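Local coordinates for Ifi204 (Mus musculus domesticus, PDB 5YZW), which probably senses foreign DNA in innate immunity as an interferon-inducible PYHIN-family protein, its HIN domain recognising the DNA, at residues A[145-157]-A[179-191]. Residues are numbered along the deposited sequence; the frame is centred on the assembly and turned at random.
Sequences GKMEVVVYGRLTN and GWQLRSVRHSYMQ
L155 lays both methyl branches against M190, CD2 lying 3.7 Å from M190 CG, and its CD1 also touches S188 CB. With CG between the backbone N and the carbonyl carbon (chi1 57°) and the chain extended through SD, M190 SD meets V151 CG2 at 3.9 Å. Next to this apolar patch, R154 reaches the turn 185-188 with an extended chain. Its NH1 and NH2 both donate to S188 O, which lies in the guanidinium plane; the NH2 bond is 2.7 Å and uses a lone pair of that oxygen. NH2 also donates to R186 O at 2.8 Å, but from above the carbonyl plane. With an alanine in place of R154, the carbonyls of R186 and S188 would probably lose these donors, leaving the turn freer to move against 154-157. S184 OG accepts from Y152 N at 3.2 Å and shares a water with Y152 O. Further back, strands 145-151 and 180-183 pair in parallel. L182 N donates to E148 O, V150 N to L182 O, and S184 N to V150 O. V150 CB lies alongside R183 CG at 4.0 Å, on the face that also carries E148 and Q181. At the start of the pairing, M147 CE packs on W180 CB at 3.5 Å. The pair lies in the second of the chain's two mixed sheets, consistent with the second OB fold of a HIN domain. Strand 145-151 also pairs with 135-142, and 180-183 with 171-175, while V149, L182 and M190 pack on L168 of strand 165-169.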
ATOM      1  N   GLY A 145     -14.652  -7.249  14.016  1.00 93.01           N
ATOM      2  CA  GLY A 145     -15.174  -5.927  14.298  1.00 94.22           C
ATOM      3  C   GLY A 145     -15.588  -5.208  13.028  1.00 83.74           C
ATOM      4  O   GLY A 145     -15.632  -5.794  11.943  1.00 75.86           O
ATOM      5  N   LYS A 146     -15.891  -3.918  13.192  1.00 74.87           N
ATOM      6  CA  LYS A 146     -16.396  -3.072  12.117  1.00 77.25           C
ATOM      7  C   LYS A 146     -15.779  -1.687  12.246  1.00 75.70           C
ATOM      8  O   LYS A 146     -15.469  -1.239  13.353  1.00 74.51           O
ATOM      9  CB  LYS A 146     -17.941  -2.955  12.156  1.00 86.22           C
ATOM     10  CG  LYS A 146     -18.694  -4.262  11.928  1.00 96.36           C
ATOM     11  CD  LYS A 146     -19.464  -4.692  13.187  1.00109.55           C
ATOM     12  CE  LYS A 146     -19.995  -6.110  13.061  1.00108.66           C
ATOM     13  NZ  LYS A 146     -21.160  -6.361  13.955  1.00127.04           N
ATOM     14  N   MET A 147     -15.597  -1.013  11.110  1.00 69.78           N
ATOM     15  CA  MET A 147     -15.103   0.361  11.103  1.00 67.25           C
ATOM     16  C   MET A 147     -15.512   1.022   9.791  1.00 68.30           C
ATOM     17  O   MET A 147     -16.125   0.401   8.918  1.00 71.29           O
ATOM     18  CB  MET A 147     -13.582   0.417  11.321  1.00 65.99           C
ATOM     19  CG  MET A 147     -12.772  -0.528  10.439  1.00 68.77           C
ATOM     20  SD  MET A 147     -10.959  -0.531  10.706  1.00 64.12           S
ATOM     21  CE  MET A 147     -10.666   1.088  11.390  1.00 54.14           C
ATOM     22  N   GLU A 148     -15.177   2.302   9.668  1.00 68.80           N
ATOM     23  CA  GLU A 148     -15.488   3.102   8.492  1.00 68.73           C
ATOM     24  C   GLU A 148     -14.219   3.357   7.694  1.00 72.69           C
ATOM     25  O   GLU A 148     -13.166   3.637   8.267  1.00 71.43           O
ATOM     26  CB  GLU A 148     -16.096   4.455   8.877  1.00 64.20           C
ATOM     27  CG  GLU A 148     -17.521   4.453   9.320  1.00100.16           C
ATOM     28  CD  GLU A 148     -18.005   5.864   9.605  1.00104.39           C
ATOM     29  OE1 GLU A 148     -17.156   6.723   9.937  1.00100.46           O
ATOM     30  OE2 GLU A 148     -19.223   6.119   9.493  1.00116.79           O
ATOM     31  N   VAL A 149     -14.322   3.273   6.375  1.00 69.36           N
ATOM     32  CA  VAL A 149     -13.309   3.810   5.480  1.00 62.96           C
ATOM     33  C   VAL A 149     -13.818   5.152   4.979  1.00 72.30           C
ATOM     34  O   VAL A 149     -14.907   5.233   4.401  1.00 74.96           O
ATOM     35  CB  VAL A 149     -13.015   2.855   4.316  1.00 70.20           C
ATOM     36  CG1 VAL A 149     -11.964   3.456   3.388  1.00 60.80           C
ATOM     37  CG2 VAL A 149     -12.541   1.506   4.844  1.00 60.18           C
ATOM     38  N   VAL A 150     -13.061   6.210   5.230  1.00 72.40           N
ATOM     39  CA  VAL A 150     -13.446   7.556   4.823  1.00 64.96           C
ATOM     40  C   VAL A 150     -12.664   7.907   3.568  1.00 65.46           C
ATOM     41  O   VAL A 150     -11.424   7.948   3.580  1.00 62.55           O
ATOM     42  CB  VAL A 150     -13.204   8.577   5.944  1.00 67.20           C
ATOM     43  CG1 VAL A 150     -13.686   9.959   5.516  1.00 76.05           C
ATOM     44  CG2 VAL A 150     -13.944   8.143   7.206  1.00 70.09           C
ATOM     45  N   VAL A 151     -13.382   8.137   2.479  1.00 60.47           N
ATOM     46  CA  VAL A 151     -12.780   8.466   1.195  1.00 60.42           C
ATOM     47  C   VAL A 151     -13.185   9.878   0.807  1.00 63.97           C
ATOM     48  O   VAL A 151     -14.369  10.242   0.874  1.00 71.89           O
ATOM     49  CB  VAL A 151     -13.171   7.445   0.117  1.00 67.38           C
ATOM     50  CG1 VAL A 151     -12.556   7.822  -1.224  1.00 66.20           C
ATOM     51  CG2 VAL A 151     -12.691   6.056   0.531  1.00 69.86           C
ATOM     52  N   TYR A 152     -12.199  10.674   0.412  1.00 66.09           N
ATOM     53  CA  TYR A 152     -12.408  12.016  -0.111  1.00 69.91           C
ATOM     54  C   TYR A 152     -11.506  12.229  -1.322  1.00 70.50           C
ATOM     55  O   TYR A 152     -10.389  11.712  -1.371  1.00 73.10           O
ATOM     56  CB  TYR A 152     -12.096  13.066   0.952  1.00 78.34           C
ATOM     57  CG  TYR A 152     -12.366  14.467   0.492  1.00 90.27           C
ATOM     58  CD1 TYR A 152     -13.658  14.976   0.498  1.00 99.99           C
ATOM     59  CD2 TYR A 152     -11.337  15.283   0.043  1.00 89.67           C
ATOM     60  CE1 TYR A 152     -13.919  16.257   0.076  1.00104.59           C
ATOM     61  CE2 TYR A 152     -11.588  16.571  -0.383  1.00100.53           C
ATOM     62  CZ  TYR A 152     -12.882  17.051  -0.364  1.00107.77           C
ATOM     63  OH  TYR A 152     -13.144  18.330  -0.784  1.00116.84           O
ATOM     64  N   GLY A 153     -11.987  13.001  -2.297  1.00 62.26           N
ATOM     65  CA  GLY A 153     -11.135  13.389  -3.413  1.00 64.46           C
ATOM     66  C   GLY A 153     -11.030  12.360  -4.523  1.00 66.48           C
ATOM     67  O   GLY A 153     -12.012  11.676  -4.820  1.00 71.10           O
ATOM     68  N   ARG A 154      -9.839  12.221  -5.126  1.00 73.36           N
ATOM     69  CA  ARG A 154      -9.705  11.438  -6.353  1.00 67.72           C
ATOM     70  C   ARG A 154     -10.283  10.033  -6.202  1.00 66.08           C
ATOM     71  O   ARG A 154     -10.888   9.502  -7.140  1.00 65.11           O
ATOM     72  CB  ARG A 154      -8.235  11.383  -6.788  1.00 65.73           C
ATOM     73  CG  ARG A 154      -7.330  10.507  -5.925  1.00 59.18           C
ATOM     74  CD  ARG A 154      -5.872  10.513  -6.435  1.00 60.52           C
ATOM     75  NE  ARG A 154      -4.957  10.284  -5.325  1.00 56.73           N
ATOM     76  CZ  ARG A 154      -4.685   9.075  -4.848  1.00 54.10           C
ATOM     77  NH1 ARG A 154      -5.227   8.004  -5.409  1.00 51.01           N
ATOM     78  NH2 ARG A 154      -3.887   8.932  -3.808  1.00 47.04           N
ATOM     79  N   LEU A 155     -10.138   9.422  -5.026  1.00 62.73           N
ATOM     80  CA  LEU A 155     -10.597   8.049  -4.850  1.00 57.70           C
ATOM     81  C   LEU A 155     -12.115   7.933  -4.708  1.00 72.00           C
ATOM     82  O   LEU A 155     -12.614   6.807  -4.607  1.00 66.17           O
ATOM     83  CB  LEU A 155      -9.894   7.398  -3.641  1.00 56.63           C
ATOM     84  CG  LEU A 155      -8.414   7.005  -3.859  1.00 57.20           C
ATOM     85  CD1 LEU A 155      -7.804   6.378  -2.609  1.00 50.04           C
ATOM     86  CD2 LEU A 155      -8.244   6.052  -5.042  1.00 53.95           C
ATOM     87  N   THR A 156     -12.873   9.041  -4.717  1.00 66.39           N
ATOM     88  CA  THR A 156     -14.324   8.880  -4.744  1.00 72.36           C
ATOM     89  C   THR A 156     -14.825   8.385  -6.094  1.00 79.35           C
ATOM     90  O   THR A 156     -15.986   7.975  -6.183  1.00 78.37           O
ATOM     91  CB  THR A 156     -15.067  10.184  -4.374  1.00 67.15           C
ATOM     92  OG1 THR A 156     -14.732  11.237  -5.284  1.00 69.26           O
ATOM     93  CG2 THR A 156     -14.723  10.629  -2.966  1.00 66.90           C
ATOM     94  N   ASN A 157     -13.987   8.405  -7.134  1.00 68.67           N
ATOM     95  CA  ASN A 157     -14.398   7.928  -8.450  1.00 83.26           C
ATOM     96  C   ASN A 157     -14.362   6.410  -8.578  1.00 82.56           C
ATOM     97  O   ASN A 157     -14.683   5.893  -9.654  1.00 81.28           O
ATOM     98  CB  ASN A 157     -13.521   8.537  -9.554  1.00 88.64           C
ATOM     99  CG  ASN A 157     -13.333  10.039  -9.406  1.00 97.70           C
ATOM    100  OD1 ASN A 157     -12.233  10.557  -9.599  1.00105.31           O
ATOM    101  ND2 ASN A 157     -14.412  10.746  -9.068  1.00 96.92           N
ATOM    102  N   GLY A 179     -15.803   5.537  17.063  1.00 85.13           N
ATOM    103  CA  GLY A 179     -15.189   4.456  16.319  1.00 64.12           C
ATOM    104  C   GLY A 179     -13.883   4.808  15.630  1.00 67.12           C
ATOM    105  O   GLY A 179     -13.306   5.893  15.767  1.00 58.35           O
ATOM    106  N   TRP A 180     -13.403   3.837  14.868  1.00 60.08           N
ATOM    107  CA  TRP A 180     -12.138   3.947  14.169  1.00 62.90           C
ATOM    108  C   TRP A 180     -12.389   4.085  12.673  1.00 63.38           C
ATOM    109  O   TRP A 180     -13.407   3.619  12.154  1.00 61.51           O
ATOM    110  CB  TRP A 180     -11.257   2.727  14.443  1.00 66.29           C
ATOM    111  CG  TRP A 180     -10.777   2.614  15.859  1.00 66.66           C
ATOM    112  CD1 TRP A 180     -11.506   2.217  16.942  1.00 70.89           C
ATOM    113  CD2 TRP A 180      -9.456   2.891  16.346  1.00 70.87           C
ATOM    114  NE1 TRP A 180     -10.724   2.231  18.070  1.00 73.03           N
ATOM    115  CE2 TRP A 180      -9.461   2.643  17.731  1.00 69.29           C
ATOM    116  CE3 TRP A 180      -8.271   3.331  15.745  1.00 78.38           C
ATOM    117  CZ2 TRP A 180      -8.324   2.817  18.526  1.00 66.71           C
ATOM    118  CZ3 TRP A 180      -7.138   3.496  16.539  1.00 75.60           C
ATOM    119  CH2 TRP A 180      -7.176   3.243  17.912  1.00 71.84           C
ATOM    120  N   GLN A 181     -11.445   4.723  11.982  1.00 50.79           N
ATOM    121  CA  GLN A 181     -11.563   4.993  10.556  0.63 44.97           C
ATOM    122  C   GLN A 181     -10.233   4.720   9.865  1.00 55.92           C
ATOM    123  O   GLN A 181      -9.165   4.832  10.474  1.00 53.99           O
ATOM    124  CB  GLN A 181     -11.970   6.447  10.279  0.63 48.33           C
ATOM    125  CG  GLN A 181     -13.224   6.922  11.044  0.63 53.90           C
ATOM    126  CD  GLN A 181     -12.900   7.449  12.435  0.63 58.64           C
ATOM    127  OE1 GLN A 181     -11.794   7.936  12.683  0.63 52.34           O
ATOM    128  NE2 GLN A 181     -13.859   7.337  13.355  0.63 57.99           N
ATOM    129  N   LEU A 182     -10.314   4.374   8.588  1.00 52.98           N
ATOM    130  CA  LEU A 182      -9.178   4.355   7.679  1.00 47.69           C
ATOM    131  C   LEU A 182      -9.440   5.474   6.678  1.00 53.50           C
ATOM    132  O   LEU A 182     -10.372   5.387   5.867  1.00 60.14           O
ATOM    133  CB  LEU A 182      -9.039   3.000   6.999  1.00 48.96           C
ATOM    134  CG  LEU A 182      -8.643   1.836   7.905  1.00 55.69           C
ATOM    135  CD1 LEU A 182      -8.788   0.532   7.137  1.00 50.58           C
ATOM    136  CD2 LEU A 182      -7.204   2.024   8.368  1.00 60.98           C
ATOM    137  N   ARG A 183      -8.645   6.534   6.769  1.00 53.24           N
ATOM    138  CA  ARG A 183      -8.810   7.729   5.957  1.00 45.00           C
ATOM    139  C   ARG A 183      -7.904   7.691   4.735  1.00 53.51           C
ATOM    140  O   ARG A 183      -6.690   7.475   4.846  1.00 47.51           O
ATOM    141  CB  ARG A 183      -8.502   8.973   6.792  1.00 50.69           C
ATOM    142  CG  ARG A 183      -9.696   9.531   7.521  1.00 61.26           C
ATOM    143  CD  ARG A 183      -9.264  10.449   8.629  1.00 60.24           C
ATOM    144  NE  ARG A 183     -10.255  10.449   9.704  1.00 70.26           N
ATOM    145  CZ  ARG A 183     -11.389  11.149   9.676  1.00 71.39           C
ATOM    146  NH1 ARG A 183     -11.680  11.902   8.623  1.00 73.25           N
ATOM    147  NH2 ARG A 183     -12.233  11.089  10.699  1.00 69.48           N
ATOM    148  N   SER A 184      -8.497   7.916   3.571  1.00 50.77           N
ATOM    149  CA  SER A 184      -7.711   8.169   2.376  1.00 55.16           C
ATOM    150  C   SER A 184      -6.793   9.362   2.604  1.00 56.89           C
ATOM    151  O   SER A 184      -7.181  10.348   3.238  1.00 49.54           O
ATOM    152  CB  SER A 184      -8.641   8.432   1.195  1.00 58.90           C
ATOM    153  OG  SER A 184      -9.256   9.706   1.329  1.00 61.55           O
ATOM    154  N   VAL A 185      -5.563   9.258   2.102  1.00 52.71           N
ATOM    155  CA  VAL A 185      -4.560  10.317   2.178  1.00 55.58           C
ATOM    156  C   VAL A 185      -3.868  10.426   0.823  1.00 46.99           C
ATOM    157  O   VAL A 185      -4.189   9.695  -0.124  1.00 45.08           O
ATOM    158  CB  VAL A 185      -3.515  10.076   3.292  1.00 54.60           C
ATOM    159  CG1 VAL A 185      -4.139  10.215   4.694  1.00 52.28           C
ATOM    160  CG2 VAL A 185      -2.844   8.732   3.107  1.00 44.87           C
ATOM    161  N   ARG A 186      -2.877  11.322   0.752  1.00 50.62           N
ATOM    162  CA  ARG A 186      -2.283  11.709  -0.528  1.00 54.80           C
ATOM    163  C   ARG A 186      -1.756  10.512  -1.335  1.00 51.58           C
ATOM    164  O   ARG A 186      -1.885  10.489  -2.568  1.00 46.94           O
ATOM    165  CB  ARG A 186      -1.160  12.716  -0.285  1.00 62.09           C
ATOM    166  CG  ARG A 186      -0.547  13.282  -1.568  1.00 61.78           C
ATOM    167  CD  ARG A 186       0.403  14.409  -1.235  1.00 64.56           C
ATOM    168  NE  ARG A 186       1.296  14.767  -2.338  1.00 66.89           N
ATOM    169  CZ  ARG A 186       0.943  15.506  -3.388  1.00 73.04           C
ATOM    170  NH1 ARG A 186      -0.298  15.962  -3.497  1.00 78.64           N
ATOM    171  NH2 ARG A 186       1.833  15.790  -4.332  1.00 75.09           N
ATOM    172  N   HIS A 187      -1.141   9.525  -0.677  1.00 44.34           N
ATOM    173  CA  HIS A 187      -0.558   8.391  -1.403  1.00 50.61           C
ATOM    174  C   HIS A 187      -1.460   7.166  -1.403  1.00 54.23           C
ATOM    175  O   HIS A 187      -1.007   6.076  -1.771  1.00 43.11           O
ATOM    176  CB  HIS A 187       0.813   8.009  -0.837  1.00 44.40           C
ATOM    177  CG  HIS A 187       1.840   9.090  -0.960  1.00 48.68           C
ATOM    178  ND1 HIS A 187       2.932   9.183  -0.123  1.00 48.14           N
ATOM    179  CD2 HIS A 187       1.934  10.133  -1.819  1.00 50.35           C
ATOM    180  CE1 HIS A 187       3.645  10.243  -0.454  1.00 45.11           C
ATOM    181  NE2 HIS A 187       3.058  10.839  -1.477  1.00 46.96           N
ATOM    182  N   SER A 188      -2.720   7.314  -0.997  1.00 47.77           N
ATOM    183  CA  SER A 188      -3.602   6.161  -0.917  1.00 40.26           C
ATOM    184  C   SER A 188      -3.937   5.618  -2.290  1.00 44.96           C
ATOM    185  O   SER A 188      -3.925   6.319  -3.312  1.00 48.02           O
ATOM    186  CB  SER A 188      -4.932   6.485  -0.195  1.00 42.06           C
ATOM    187  OG  SER A 188      -4.717   6.948   1.125  1.00 44.29           O
ATOM    188  N   TYR A 189      -4.298   4.344  -2.286  1.00 41.57           N
ATOM    189  CA  TYR A 189      -4.759   3.671  -3.486  1.00 43.20           C
ATOM    190  C   TYR A 189      -5.803   2.655  -3.055  1.00 48.67           C
ATOM    191  O   TYR A 189      -5.712   2.069  -1.973  1.00 50.65           O
ATOM    192  CB  TYR A 189      -3.596   2.976  -4.245  1.00 45.78           C
ATOM    193  CG  TYR A 189      -4.087   2.107  -5.388  1.00 46.18           C
ATOM    194  CD1 TYR A 189      -4.355   2.655  -6.642  1.00 44.39           C
ATOM    195  CD2 TYR A 189      -4.309   0.749  -5.211  1.00 44.47           C
ATOM    196  CE1 TYR A 189      -4.836   1.858  -7.695  1.00 49.05           C
ATOM    197  CE2 TYR A 189      -4.779  -0.053  -6.246  1.00 43.62           C
ATOM    198  CZ  TYR A 189      -5.048   0.500  -7.483  1.00 51.47           C
ATOM    199  OH  TYR A 189      -5.514  -0.312  -8.503  1.00 55.12           O
ATOM    200  N   MET A 190      -6.793   2.441  -3.907  1.00 47.44           N
ATOM    201  CA  MET A 190      -7.773   1.414  -3.616  1.00 46.88           C
ATOM    202  C   MET A 190      -8.351   0.907  -4.924  1.00 54.91           C
ATOM    203  O   MET A 190      -8.366   1.621  -5.930  1.00 57.39           O
ATOM    204  CB  MET A 190      -8.896   1.945  -2.708  1.00 59.65           C
ATOM    205  CG  MET A 190      -9.626   3.161  -3.266  1.00 67.20           C
ATOM    206  SD  MET A 190     -10.905   3.815  -2.144  1.00 73.01           S
ATOM    207  CE  MET A 190     -11.279   2.361  -1.219  1.00 51.34           C
ATOM    208  N   GLN A 191      -8.814  -0.340  -4.900  1.00 57.37           N
ATOM    209  CA  GLN A 191      -9.564  -0.900  -6.012  1.00 59.60           C
ATOM    210  C   GLN A 191     -10.468  -1.998  -5.473  1.00 70.18           C
ATOM    211  O   GLN A 191     -10.181  -2.600  -4.434  1.00 70.04           O
ATOM    212  CB  GLN A 191      -8.642  -1.441  -7.104  1.00 67.13           C
ATOM    213  CG  GLN A 191      -8.313  -2.903  -6.945  1.00 73.84           C
ATOM    214  CD  GLN A 191      -7.078  -3.314  -7.725  1.00 75.51           C
ATOM    215  OE1 GLN A 191      -6.224  -4.033  -7.208  1.00 76.74           O
ATOM    216  NE2 GLN A 191      -6.994  -2.883  -8.983  1.00 73.24           N
TER
HETATM  217  O   HOH W   1      -8.143  12.116   0.581  1.00 66.43           O